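Local coordinates for vascular protein tyrosine phosphatase 1 (Rattus norvegicus, PDB 3I36) that probably removes phosphate from phosphotyrosine in proteins, through the catalytic domain of a receptor-type, membrane-spanning phosphatase, at residues L125-R130 against Y166-V171. Residues are numbered along the deposited sequence; the frame is centred on the assembly and turned at random.
Sequences LKDFWR and YGDITV
Trp129 meets Tyr166 ring on ring: the five-membered ring of the indole and the phenol ring have centroids 3.9 Å apart and planes inclined by 28°, a face-to-face stack whose tightest point is Trp129 CD1 over Tyr166 CG at 3.3 Å. That tilt brings CD1 so close, while the six-membered half of the indole leans away from the phenol. Val171 covers this half on the same face, its CG2 standing 3.6 Å from the six-membered centroid, a CH-pi contact over the ring. With CG beside its backbone N (chi1 -73°), Trp129 turns its indole toward Tyr166 and Val171. The backbone approach sets Trp129 CB 4.1 Å from Ile169 CB. At the exposed margin the extended Lys126 chain runs alongside the Gly167 backbone, CG 3.6 Å from Gly167 N.

Polar linkage comes through water 1, which donates to Lys126 O (2.7 Å) and Tyr166 O (2.6 Å), joining helix backbone to hairpin turn. Tyr166 O also accepts from Ile169 N across a type II' turn, with Gly167 at a positive phi. Trp129 NE1 donates to Tyr157 O, which, with the packing on both faces, helps hold the indole's rotation; Phe128 lies against the other face.

Residues 125-130 of helix 125-134 cross residues 169-171 of strand 169-178 almost perpendicularly, their axes at 87°, on the edge hairpin of the phosphatase fold's large mixed sheet, where Val189 of adjoining strand 182-191 also touches Trp129 and Ile169.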
loop_
_atom_site.group_PDB
_atom_site.type_symbol
_atom_site.label_atom_id
_atom_site.label_comp_id
_atom_site.label_asym_id
_atom_site.label_seq_id
_atom_site.Cartn_x
_atom_site.Cartn_y
_atom_site.Cartn_z
ATOM N N LEU A 125 -4.950 -16.837 0.488
ATOM C CA LEU A 125 -5.219 -16.449 -0.889
ATOM C C LEU A 125 -6.710 -16.223 -1.090
ATOM O O LEU A 125 -7.122 -15.237 -1.703
ATOM C CB LEU A 125 -4.703 -17.498 -1.870
ATOM C CG LEU A 125 -3.192 -17.689 -1.953
ATOM C CD1 LEU A 125 -2.871 -18.638 -3.096
ATOM C CD2 LEU A 125 -2.472 -16.345 -2.124
ATOM N N LYS A 126 -7.524 -17.135 -0.577
ATOM C CA LYS A 126 -8.973 -17.004 -0.734
ATOM C C LYS A 126 -9.439 -15.742 -0.039
ATOM O O LYS A 126 -10.234 -14.968 -0.578
ATOM C CB LYS A 126 -9.696 -18.227 -0.176
ATOM C CG LYS A 126 -9.402 -19.505 -0.933
ATOM C CD LYS A 126 -10.312 -20.621 -0.454
ATOM C CE LYS A 126 -9.827 -21.969 -0.963
ATOM N NZ LYS A 126 -10.552 -23.094 -0.315
ATOM N N ASP A 127 -8.915 -15.526 1.161
ATOM C CA ASP A 127 -9.237 -14.328 1.914
ATOM C C ASP A 127 -8.858 -13.084 1.125
ATOM O O ASP A 127 -9.604 -12.110 1.080
ATOM C CB ASP A 127 -8.445 -14.322 3.212
ATOM C CG ASP A 127 -8.934 -15.362 4.192
ATOM O OD1 ASP A 127 -10.031 -15.939 3.973
ATOM O OD2 ASP A 127 -8.220 -15.584 5.179
ATOM N N PHE A 128 -7.679 -13.125 0.516
ATOM C CA PHE A 128 -7.193 -11.997 -0.245
ATOM C C PHE A 128 -8.168 -11.640 -1.353
ATOM O O PHE A 128 -8.577 -10.486 -1.488
ATOM C CB PHE A 128 -5.832 -12.328 -0.839
ATOM C CG PHE A 128 -5.235 -11.222 -1.631
ATOM C CD1 PHE A 128 -4.453 -10.254 -1.018
ATOM C CD2 PHE A 128 -5.440 -11.149 -2.999
ATOM C CE1 PHE A 128 -3.875 -9.230 -1.769
ATOM C CE2 PHE A 128 -4.880 -10.128 -3.746
ATOM C CZ PHE A 128 -4.098 -9.165 -3.127
ATOM N N TRP A 129 -8.539 -12.626 -2.156
ATOM C CA TRP A 129 -9.466 -12.361 -3.247
ATOM C C TRP A 129 -10.861 -12.020 -2.752
ATOM O O TRP A 129 -11.589 -11.261 -3.391
ATOM C CB TRP A 129 -9.483 -13.513 -4.240
ATOM C CG TRP A 129 -8.241 -13.506 -5.043
ATOM C CD1 TRP A 129 -7.168 -14.333 -4.906
ATOM C CD2 TRP A 129 -7.907 -12.568 -6.067
ATOM N NE1 TRP A 129 -6.190 -13.990 -5.814
ATOM C CE2 TRP A 129 -6.619 -12.908 -6.539
ATOM C CE3 TRP A 129 -8.575 -11.480 -6.644
ATOM C CZ2 TRP A 129 -5.988 -12.198 -7.558
ATOM C CZ3 TRP A 129 -7.943 -10.768 -7.653
ATOM C CH2 TRP A 129 -6.665 -11.134 -8.104
ATOM N N ARG A 130 -11.228 -12.555 -1.600
ATOM C CA ARG A 130 -12.523 -12.234 -1.030
ATOM C C ARG A 130 -12.527 -10.757 -0.648
ATOM O O ARG A 130 -13.513 -10.058 -0.839
ATOM C CB ARG A 130 -12.834 -13.124 0.174
ATOM C CG ARG A 130 -14.287 -13.047 0.615
ATOM C CD ARG A 130 -14.699 -14.279 1.414
ATOM N NE ARG A 130 -13.741 -14.589 2.459
ATOM C CZ ARG A 130 -13.928 -14.329 3.747
ATOM N NH1 ARG A 130 -12.991 -14.642 4.625
ATOM N NH2 ARG A 130 -15.046 -13.750 4.148
ATOM N N TYR A 166 -10.449 -18.834 -6.492
ATOM C CA TYR A 166 -10.027 -18.651 -5.119
ATOM C C TYR A 166 -11.289 -18.576 -4.290
ATOM O O TYR A 166 -11.881 -17.519 -4.172
ATOM C CB TYR A 166 -9.231 -17.355 -4.984
ATOM C CG TYR A 166 -8.100 -17.271 -5.978
ATOM C CD1 TYR A 166 -6.831 -17.721 -5.649
ATOM C CD2 TYR A 166 -8.306 -16.752 -7.249
ATOM C CE1 TYR A 166 -5.789 -17.649 -6.557
ATOM C CE2 TYR A 166 -7.272 -16.676 -8.165
ATOM C CZ TYR A 166 -6.018 -17.133 -7.819
ATOM O OH TYR A 166 -4.984 -17.058 -8.728
ATOM N N GLY A 167 -11.711 -19.704 -3.729
ATOM C CA GLY A 167 -13.029 -19.777 -3.133
ATOM C C GLY A 167 -14.081 -19.431 -4.177
ATOM O O GLY A 167 -14.073 -19.998 -5.266
ATOM N N ASP A 168 -14.970 -18.492 -3.860
ATOM C CA ASP A 168 -16.052 -18.121 -4.777
ATOM C C ASP A 168 -15.589 -17.153 -5.847
ATOM O O ASP A 168 -16.352 -16.801 -6.750
ATOM C CB ASP A 168 -17.207 -17.471 -4.019
ATOM C CG ASP A 168 -17.928 -18.436 -3.120
ATOM O OD1 ASP A 168 -18.044 -19.623 -3.492
ATOM O OD2 ASP A 168 -18.386 -17.997 -2.046
ATOM N N ILE A 169 -14.350 -16.699 -5.739
ATOM C CA ILE A 169 -13.871 -15.694 -6.662
ATOM C C ILE A 169 -13.027 -16.320 -7.758
ATOM O O ILE A 169 -12.056 -17.032 -7.486
ATOM C CB ILE A 169 -13.058 -14.618 -5.952
ATOM C CG1 ILE A 169 -13.896 -13.990 -4.834
ATOM C CG2 ILE A 169 -12.597 -13.561 -6.969
ATOM C CD1 ILE A 169 -15.229 -13.428 -5.323
ATOM N N THR A 170 -13.404 -16.072 -9.002
ATOM C CA THR A 170 -12.611 -16.601 -10.101
ATOM C C THR A 170 -11.906 -15.462 -10.801
ATOM O O THR A 170 -12.486 -14.405 -11.051
ATOM C CB THR A 170 -13.437 -17.487 -11.058
ATOM O OG1 THR A 170 -13.686 -18.746 -10.415
ATOM C CG2 THR A 170 -12.675 -17.745 -12.362
ATOM N N VAL A 171 -10.624 -15.663 -11.060
ATOM C CA VAL A 171 -9.808 -14.614 -11.632
ATOM C C VAL A 171 -9.107 -15.189 -12.830
ATOM O O VAL A 171 -8.646 -16.333 -12.809
ATOM C CB VAL A 171 -8.778 -14.057 -10.611
ATOM C CG1 VAL A 171 -8.081 -12.844 -11.184
ATOM C CG2 VAL A 171 -9.481 -13.693 -9.315
HETATM O O HOH W 1 -12.200 -15.807 -2.238
#